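Local coordinates for protein muramidase (Sodiomyces alcalophilus, PDB 6ZM8) that hydrolyses the glycan strands of bacterial peptidoglycan, as a fungal lysozyme (muramidase) of glycoside hydrolase family 25, at residues G53-A58 with I88-A93; T14-A19 with T47-N52; F61-A66 with Y98-A103. All blocks are in the same frame, centred on the assembly; numbering follows the deposited sequence.

Contact 1: G53-A58 with I88-A93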
loop_
_atom_site.group_PDB
_atom_site.type_symbol
_atom_site.label_atom_id
_atom_site.label_comp_id
_atom_site.label_asym_id
_atom_site.label_seq_id
_atom_site.Cartn_x
_atom_site.Cartn_y
_atom_site.Cartn_z
ATOM N N GLY A 53 -14.943 -11.727 -5.669
ATOM C CA GLY A 53 -15.327 -10.520 -6.394
ATOM C C GLY A 53 -14.582 -9.268 -5.984
ATOM O O GLY A 53 -15.000 -8.182 -6.395
ATOM N N PHE A 54 -13.514 -9.382 -5.224
ATOM C CA PHE A 54 -12.739 -8.203 -4.842
ATOM C C PHE A 54 -11.788 -7.741 -5.940
ATOM O O PHE A 54 -11.187 -8.510 -6.669
ATOM C CB PHE A 54 -11.918 -8.490 -3.582
ATOM C CG PHE A 54 -12.734 -8.290 -2.347
ATOM C CD1 PHE A 54 -13.619 -9.257 -1.892
ATOM C CD2 PHE A 54 -12.719 -7.068 -1.683
ATOM C CE1 PHE A 54 -14.489 -8.990 -0.837
ATOM C CE2 PHE A 54 -13.587 -6.805 -0.639
ATOM C CZ PHE A 54 -14.481 -7.768 -0.227
ATOM N N ILE A 55 -11.608 -6.418 -5.929
ATOM C CA ILE A 55 -10.433 -5.756 -6.483
ATOM C C ILE A 55 -9.358 -5.843 -5.372
ATOM O O ILE A 55 -9.675 -5.606 -4.201
ATOM C CB ILE A 55 -10.789 -4.317 -6.883
ATOM C CG1 ILE A 55 -11.791 -4.345 -8.048
ATOM C CG2 ILE A 55 -9.559 -3.518 -7.216
ATOM C CD1 ILE A 55 -12.399 -3.021 -8.425
ATOM N N ARG A 56 -8.150 -6.256 -5.709
ATOM C CA ARG A 56 -7.162 -6.533 -4.660
ATOM C C ARG A 56 -5.787 -6.114 -5.108
ATOM O O ARG A 56 -5.461 -6.132 -6.301
ATOM C CB ARG A 56 -7.185 -7.994 -4.186
ATOM C CG ARG A 56 -6.731 -9.028 -5.204
ATOM C CD ARG A 56 -7.818 -9.443 -6.200
ATOM N NE ARG A 56 -7.387 -10.526 -7.067
ATOM C CZ ARG A 56 -6.618 -10.390 -8.148
ATOM N NH1 ARG A 56 -6.277 -9.183 -8.583
ATOM N NH2 ARG A 56 -6.208 -11.456 -8.793
ATOM N N GLY A 57 -4.961 -5.787 -4.126
ATOM C CA GLY A 57 -3.559 -5.529 -4.347
ATOM C C GLY A 57 -2.737 -6.055 -3.184
ATOM O O GLY A 57 -3.275 -6.473 -2.155
ATOM N N ALA A 58 -1.426 -5.968 -3.372
ATOM C CA ALA A 58 -0.458 -6.391 -2.385
ATOM C C ALA A 58 0.299 -5.190 -1.848
ATOM O O ALA A 58 0.409 -4.156 -2.542
ATOM C CB ALA A 58 0.531 -7.350 -3.024
ATOM N N ILE A 88 -8.951 -6.014 -11.911
ATOM C CA ILE A 88 -9.161 -6.347 -10.516
ATOM C C ILE A 88 -7.855 -6.326 -9.716
ATOM O O ILE A 88 -7.876 -6.704 -8.550
ATOM C CB ILE A 88 -9.876 -7.690 -10.317
ATOM C CG1 ILE A 88 -9.100 -8.859 -10.897
ATOM C CG2 ILE A 88 -11.305 -7.599 -10.863
ATOM C CD1 ILE A 88 -9.536 -10.212 -10.362
ATOM N N THR A 89 -6.753 -5.878 -10.317
ATOM C CA THR A 89 -5.466 -5.868 -9.630
ATOM C C THR A 89 -5.025 -4.440 -9.424
ATOM O O THR A 89 -4.762 -3.693 -10.375
ATOM C CB THR A 89 -4.394 -6.659 -10.397
ATOM O OG1 THR A 89 -4.899 -7.937 -10.787
ATOM C CG2 THR A 89 -3.191 -6.884 -9.512
ATOM N N LEU A 90 -4.963 -4.022 -8.156
ATOM C CA LEU A 90 -4.440 -2.708 -7.843
ATOM C C LEU A 90 -2.921 -2.707 -8.016
ATOM O O LEU A 90 -2.253 -3.734 -7.815
ATOM C CB LEU A 90 -4.779 -2.347 -6.388
ATOM C CG LEU A 90 -6.285 -2.166 -6.141
ATOM C CD1 LEU A 90 -6.575 -2.071 -4.652
ATOM C CD2 LEU A 90 -6.831 -0.971 -6.884
ATOM N N PRO A 91 -2.332 -1.550 -8.328
ATOM C CA PRO A 91 -0.882 -1.451 -8.260
ATOM C C PRO A 91 -0.431 -1.760 -6.829
ATOM O O PRO A 91 -1.098 -1.415 -5.856
ATOM C CB PRO A 91 -0.604 0.003 -8.642
ATOM C CG PRO A 91 -1.882 0.728 -8.199
ATOM C CD PRO A 91 -2.991 -0.234 -8.518
ATOM N N GLY A 92 0.735 -2.394 -6.711
ATOM C CA GLY A 92 1.269 -2.687 -5.393
ATOM C C GLY A 92 1.519 -1.394 -4.612
ATOM O O GLY A 92 1.794 -0.327 -5.193
ATOM N N ALA A 93 1.472 -1.528 -3.287
ATOM C CA ALA A 93 1.711 -0.405 -2.395
ATOM C C ALA A 93 3.005 -0.588 -1.616
ATOM O O ALA A 93 3.315 -1.674 -1.089
ATOM C CB ALA A 93 0.563 -0.235 -1.407
HETATM O O HOH W 1 -4.771 -11.033 -11.244
HETATM O O HOH W 2 -0.661 -5.341 -6.048
#

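Contact 2: T14-A19 with T47-N52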
loop_
_atom_site.group_PDB
_atom_site.type_symbol
_atom_site.label_atom_id
_atom_site.label_comp_id
_atom_site.label_asym_id
_atom_site.label_seq_id
_atom_site.Cartn_x
_atom_site.Cartn_y
_atom_site.Cartn_z
ATOM N N THR A 14 -10.389 -14.329 7.337
ATOM C CA THR A 14 -11.093 -13.366 6.501
ATOM C C THR A 14 -12.065 -14.114 5.610
ATOM O O THR A 14 -11.665 -14.881 4.744
ATOM C CB THR A 14 -10.177 -12.485 5.631
ATOM O OG1 THR A 14 -9.126 -11.930 6.422
ATOM C CG2 THR A 14 -10.979 -11.400 4.983
ATOM N N ASP A 15 -13.348 -13.915 5.857
ATOM C CA ASP A 15 -14.440 -14.458 5.026
ATOM C C ASP A 15 -14.787 -13.413 3.990
ATOM O O ASP A 15 -15.416 -12.390 4.310
ATOM C CB ASP A 15 -15.601 -14.820 5.913
ATOM C CG ASP A 15 -16.818 -15.340 5.178
ATOM O OD1 ASP A 15 -16.944 -15.129 3.998
ATOM O OD2 ASP A 15 -17.701 -15.879 5.889
ATOM N N PHE A 16 -14.289 -13.588 2.786
ATOM C CA PHE A 16 -14.447 -12.543 1.757
ATOM C C PHE A 16 -15.878 -12.439 1.222
ATOM O O PHE A 16 -16.277 -11.382 0.786
ATOM C CB PHE A 16 -13.444 -12.730 0.619
ATOM C CG PHE A 16 -12.031 -12.439 1.039
ATOM C CD1 PHE A 16 -11.547 -11.132 0.997
ATOM C CD2 PHE A 16 -11.190 -13.448 1.498
ATOM C CE1 PHE A 16 -10.212 -10.897 1.388
ATOM C CE2 PHE A 16 -9.878 -13.223 1.862
ATOM C CZ PHE A 16 -9.403 -11.956 1.792
ATOM N N ALA A 17 -16.648 -13.541 1.271
ATOM C CA ALA A 17 -18.067 -13.416 0.917
ATOM C C ALA A 17 -18.764 -12.470 1.913
ATOM O O ALA A 17 -19.566 -11.596 1.503
ATOM C CB ALA A 17 -18.725 -14.779 0.904
ATOM N N ARG A 18 -18.474 -12.641 3.195
ATOM C CA ARG A 18 -19.027 -11.759 4.218
ATOM C C ARG A 18 -18.560 -10.309 4.005
ATOM O O ARG A 18 -19.333 -9.359 4.141
ATOM C CB ARG A 18 -18.640 -12.259 5.616
ATOM C CG ARG A 18 -18.993 -11.325 6.765
ATOM C CD ARG A 18 -18.526 -11.904 8.106
ATOM N NE ARG A 18 -18.486 -10.841 9.123
ATOM C CZ ARG A 18 -18.054 -10.965 10.371
ATOM N NH1 ARG A 18 -18.029 -9.900 11.166
ATOM N NH2 ARG A 18 -17.598 -12.138 10.782
ATOM N N ALA A 19 -17.272 -10.138 3.674
ATOM C CA ALA A 19 -16.756 -8.791 3.422
ATOM C C ALA A 19 -17.473 -8.150 2.236
ATOM O O ALA A 19 -17.811 -6.951 2.284
ATOM C CB ALA A 19 -15.268 -8.850 3.209
ATOM N N THR A 47 -6.100 -15.303 -2.908
ATOM C CA THR A 47 -7.042 -16.222 -3.564
ATOM C C THR A 47 -8.470 -15.998 -3.085
ATOM O O THR A 47 -9.384 -15.946 -3.921
ATOM C CB THR A 47 -6.586 -17.659 -3.361
ATOM O OG1 THR A 47 -5.294 -17.864 -3.908
ATOM C CG2 THR A 47 -7.529 -18.658 -3.939
ATOM N N GLY A 48 -8.668 -15.869 -1.781
ATOM C CA GLY A 48 -10.021 -15.637 -1.271
ATOM C C GLY A 48 -10.615 -14.343 -1.814
ATOM O O GLY A 48 -11.787 -14.261 -2.178
ATOM N N ALA A 49 -9.779 -13.301 -1.879
ATOM C CA ALA A 49 -10.259 -12.029 -2.444
ATOM C C ALA A 49 -10.688 -12.228 -3.895
ATOM O O ALA A 49 -11.746 -11.767 -4.334
ATOM C CB ALA A 49 -9.155 -10.992 -2.324
ATOM N N THR A 50 -9.826 -12.893 -4.670
ATOM C CA THR A 50 -10.086 -13.105 -6.091
ATOM C C THR A 50 -11.432 -13.822 -6.285
ATOM O O THR A 50 -12.237 -13.448 -7.134
ATOM C CB THR A 50 -8.962 -13.902 -6.734
ATOM O OG1 THR A 50 -7.707 -13.239 -6.515
ATOM C CG2 THR A 50 -9.164 -14.042 -8.233
ATOM N N GLN A 51 -11.634 -14.894 -5.522
ATOM C CA GLN A 51 -12.781 -15.789 -5.692
ATOM C C GLN A 51 -14.090 -15.153 -5.247
ATOM O O GLN A 51 -15.150 -15.719 -5.506
ATOM C CB GLN A 51 -12.540 -17.084 -4.917
ATOM C CG GLN A 51 -11.432 -17.906 -5.529
ATOM C CD GLN A 51 -11.174 -19.085 -4.606
ATOM O OE1 GLN A 51 -11.540 -19.099 -3.422
ATOM N NE2 GLN A 51 -10.480 -20.077 -5.113
ATOM N N ASN A 52 -14.038 -14.046 -4.541
ATOM C CA ASN A 52 -15.230 -13.413 -3.952
ATOM C C ASN A 52 -15.447 -12.001 -4.471
ATOM O O ASN A 52 -16.146 -11.199 -3.859
ATOM C CB ASN A 52 -15.163 -13.480 -2.438
ATOM C CG ASN A 52 -15.353 -14.884 -1.943
ATOM O OD1 ASN A 52 -16.478 -15.373 -1.911
ATOM N ND2 ASN A 52 -14.272 -15.591 -1.654
#

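Contact 3: F61-A66 with Y98-A103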
loop_
_atom_site.group_PDB
_atom_site.type_symbol
_atom_site.label_atom_id
_atom_site.label_comp_id
_atom_site.label_asym_id
_atom_site.label_seq_id
_atom_site.Cartn_x
_atom_site.Cartn_y
_atom_site.Cartn_z
ATOM N N PHE A 61 6.285 -4.020 3.121
ATOM C CA PHE A 61 6.781 -3.223 4.240
ATOM C C PHE A 61 8.257 -2.890 4.011
ATOM O O PHE A 61 9.137 -3.776 4.038
ATOM C CB PHE A 61 6.557 -3.925 5.581
ATOM C CG PHE A 61 6.831 -2.992 6.743
ATOM C CD1 PHE A 61 8.115 -2.725 7.200
ATOM C CD2 PHE A 61 5.792 -2.294 7.306
ATOM C CE1 PHE A 61 8.343 -1.785 8.207
ATOM C CE2 PHE A 61 6.012 -1.384 8.321
ATOM C CZ PHE A 61 7.284 -1.122 8.773
ATOM N N ALA A 62 8.523 -1.608 3.762
ATOM C CA ALA A 62 9.861 -1.137 3.465
ATOM C C ALA A 62 10.803 -1.291 4.673
ATOM O O ALA A 62 10.439 -0.969 5.800
ATOM C CB ALA A 62 9.819 0.328 3.110
ATOM N N GLN A 63 12.040 -1.679 4.351
ATOM C CA GLN A 63 13.136 -1.715 5.333
ATOM C C GLN A 63 14.311 -0.952 4.735
ATOM O O GLN A 63 15.223 -1.564 4.156
ATOM C CB GLN A 63 13.488 -3.163 5.697
ATOM C CG GLN A 63 12.433 -3.797 6.589
ATOM C CD GLN A 63 12.447 -3.292 8.026
ATOM O OE1 GLN A 63 13.285 -2.464 8.394
ATOM N NE2 GLN A 63 11.512 -3.799 8.827
ATOM N N PRO A 64 14.305 0.377 4.794
ATOM C CA PRO A 64 15.254 1.155 3.983
ATOM C C PRO A 64 16.717 1.018 4.360
ATOM O O PRO A 64 17.562 1.381 3.524
ATOM C CB PRO A 64 14.786 2.605 4.106
ATOM C CG PRO A 64 13.282 2.441 4.337
ATOM C CD PRO A 64 13.203 1.254 5.279
ATOM N N ALA A 65 17.028 0.559 5.569
ATOM C CA ALA A 65 18.420 0.363 5.952
ATOM C C ALA A 65 18.949 -1.018 5.555
ATOM O O ALA A 65 20.159 -1.205 5.623
ATOM C CB ALA A 65 18.640 0.629 7.427
ATOM N N ALA A 66 18.082 -1.934 5.180
ATOM C CA ALA A 66 18.479 -3.348 5.018
ATOM C C ALA A 66 19.021 -3.652 3.640
ATOM O O ALA A 66 19.843 -4.567 3.486
ATOM C CB ALA A 66 17.285 -4.240 5.272
ATOM N N TYR A 98 7.139 4.249 10.099
ATOM C CA TYR A 98 8.003 4.182 11.289
ATOM C C TYR A 98 8.746 2.847 11.348
ATOM O O TYR A 98 8.165 1.757 11.298
ATOM C CB TYR A 98 7.151 4.296 12.573
ATOM C CG TYR A 98 6.094 5.378 12.503
ATOM C CD1 TYR A 98 6.363 6.692 12.878
ATOM C CD2 TYR A 98 4.821 5.086 12.028
ATOM C CE1 TYR A 98 5.395 7.680 12.748
ATOM C CE2 TYR A 98 3.855 6.049 11.918
ATOM C CZ TYR A 98 4.136 7.347 12.268
ATOM O OH TYR A 98 3.109 8.254 12.125
ATOM N N ASN A 99 10.053 2.948 11.579
ATOM C CA ASN A 99 10.851 1.739 11.838
ATOM C C ASN A 99 10.268 0.957 13.021
ATOM O O ASN A 99 10.146 1.513 14.115
ATOM C CB ASN A 99 12.254 2.212 12.150
ATOM C CG ASN A 99 13.256 1.090 12.357
ATOM O OD1 ASN A 99 12.935 -0.106 12.268
ATOM N ND2 ASN A 99 14.490 1.504 12.624
ATOM N N PRO A 100 9.919 -0.329 12.793
ATOM C CA PRO A 100 9.238 -1.062 13.788
ATOM C C PRO A 100 10.490 -1.610 14.710
ATOM O O PRO A 100 10.032 -1.875 15.681
ATOM C CB PRO A 100 8.638 -2.329 13.165
ATOM C CG PRO A 100 9.357 -2.463 11.836
ATOM C CD PRO A 100 9.854 -1.070 11.537
ATOM N N ASN A 101 11.797 -1.429 14.522
ATOM C CA ASN A 101 12.813 -2.159 15.279
ATOM C C ASN A 101 13.817 -1.131 15.856
ATOM O O ASN A 101 14.869 -1.546 16.321
ATOM C CB ASN A 101 13.658 -3.198 14.400
ATOM C CG ASN A 101 12.502 -4.105 13.786
ATOM O OD1 ASN A 101 11.522 -4.559 14.556
ATOM N ND2 ASN A 101 12.678 -4.512 12.474
ATOM N N GLY A 102 13.490 0.209 15.810
ATOM C CA GLY A 102 14.495 1.203 16.103
ATOM C C GLY A 102 14.063 2.581 15.694
ATOM O O GLY A 102 12.886 2.873 15.560
ATOM N N ALA A 103 15.036 3.427 15.477
ATOM C CA ALA A 103 14.780 4.852 15.190
ATOM C C ALA A 103 13.938 5.013 13.921
ATOM O O ALA A 103 14.196 4.395 12.912
ATOM C CB ALA A 103 15.973 5.598 15.000
HETATM O O HOH W 3 13.915 -2.293 11.040
#

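Contact 1: G53-A58 with I88-A93
Arg-56 and Thr-89 form a single beta bridge between strand 55-61 and the chain running into strand 93-95, and the arginine side chain then bends back toward Ile-88 and Thr-89. Its backbone N donates to Ile-88 O at 2.9 Å, nearly straight (167°), and its backbone O receives Leu-90 N. From CB, which points away from 88-93, the chain turns at chi2 (-82°) and comes back: CD lies 3.6 Å from Ile-88 O, and the guanidinium settles with Ile-88 CD1 over the centre of one face, 3.7 Å above the plane. At the edge, NH1 donates in plane to Thr-89 OG1 (2.9 Å) and more weakly to Ile-88 O. NH2 reaches Thr-89 OG1 through a water, and NE is held by Thr-50 of helix 42-51. On the other side of the backbone, Ile-55 CG2 packs 3.7 Å from Leu-90 CG. Farther along, Ala-93 N donates to Ala-58 O, while a water links Ala-58 N to Leu-90 O. Asp-86 OD1, hydrogen-bonded to Thr-89 OG1, helps to set the hydroxyl that accepts from NH1. Bonds at its edge thus fix the rotation of a buried guanidinium where strand 55-61 meets the loop leading into strand 93-95.

Contact 2: T14-A19 with T47-N52
The ring of Phe-16 lies flat against the last turns of helix 42-51, with the peptide between Gly-48 and Ala-49 spread over one face. Ala-49 N sits above the ring centre, 3.6 Å from its plane, and Gly-48 C comes to 3.5 Å from Phe-16 CD2, so that the backbone of Gly-48 rests directly on the ring. The methyl of Ala-49 completes the layer as a CH-pi contact, its CB 4.2 Å from the ring centroid and 26° off the normal. Thr-14 CG2 lies over the centre of the opposite face, so the ring is sandwiched between its own chain and the helix.

Asn-52, just past the helix end, meets the root of the same phenylalanine: Asn-52 CB is 3.6 Å from Phe-16 CB. Its CG is turned beside its own backbone N (chi1 -70°), which brings the amide back along the helix; there ND2 donates to Gly-48 O at 2.9 Å, almost in the amide plane and close to straight (166°). That bond fixes the rotation of the amide and directs OD1 to the methyl of Ala-17, 3.7 Å from its CB. The contact across the segments is therefore van der Waals packing, with the asparagine's polar bond kept within its own segment. Asp-15 N-caps the helix that starts with Phe-16, its OD1 accepting from Arg-18 N.

The start of helix 16-22 is thereby packed against the end of helix 42-51. Phe-5 and Ile-7 of strand 2-7 also touch Phe-16, and Phe-54, leading into strand 55-61, lies against both Ala-19 and Ala-49, tying the helix pair to the central sheet.

Contact 3: F61-A66 with Y98-A103
Phe-61 and Pro-100 approach from opposite directions, the ring's far corner meeting the outer carbons of the pyrrolidine: Phe-61 CE1 and CZ both touch Pro-100 CG and CD, most closely at 3.7 Å between CE1 and CD. With CG anti to the backbone N (chi1 -169°), the phenylalanine reaches from the end of strand 55-61 toward the 98-103 loop. Tyr-98 O lies at the ring's edge, in its plane, 3.9 Å from Phe-61 CZ.

The side chains of Gln-63 and Pro-100 likewise come from opposite directions. The glutamine chain is bent at chi2 (-74°), which turns its amide to the loop; its NE2 is 3.9 Å from Pro-100 CG. That nitrogen donates to Glu-33, at the end of the neighbouring parallel strand, while OE1 takes a hydrogen from a water at 2.7 Å. The same water donates to Asn-99 OD1, also at 2.7 Å. Asn-99 OD1 in turn accepts from Asn-101 N in an Asx turn, and Asn-99 ND2 donates to Ala-103 O, so one side chain braces the bend of its loop.

The two loops follow neighbouring parallel strands, 55-61 and 93-95, on the barrel side where family 25 active sites lie. They meet directly by van der Waals packing, mainly on Pro-100, and a water bridges Gln-63 OE1 and Asn-99 OD1. With both ends of its amide engaged, Gln-63 is held in orientation between a carboxylate and the opposite loop.

In the fold
All three contacts lie within the glycoside hydrolase family 25 region, of the TIM-barrel clan, and are arranged about strand 55-61: contact 2 on the helix before it, contact 1 at its start, contact 3 past its end. Contact 2 is complete before contact 1 begins; their centres are about 13 Å apart. A short loop joins helix 42-51 to the strand, where Phe-54 N probably hydrogen-bonds Ala-49 O (3.1 Å). The segments of contacts 1 and 3 alternate; contact 3 is centred about 24 Å from contact 1 and 31 Å from contact 2, across the chain's centre. Contacts 1 and 3 both join neighbouring parallel strands 55-61 and 93-95 or their flanking loops, contact 3 beyond the C-terminal ends, where TIM barrels carry their active sites.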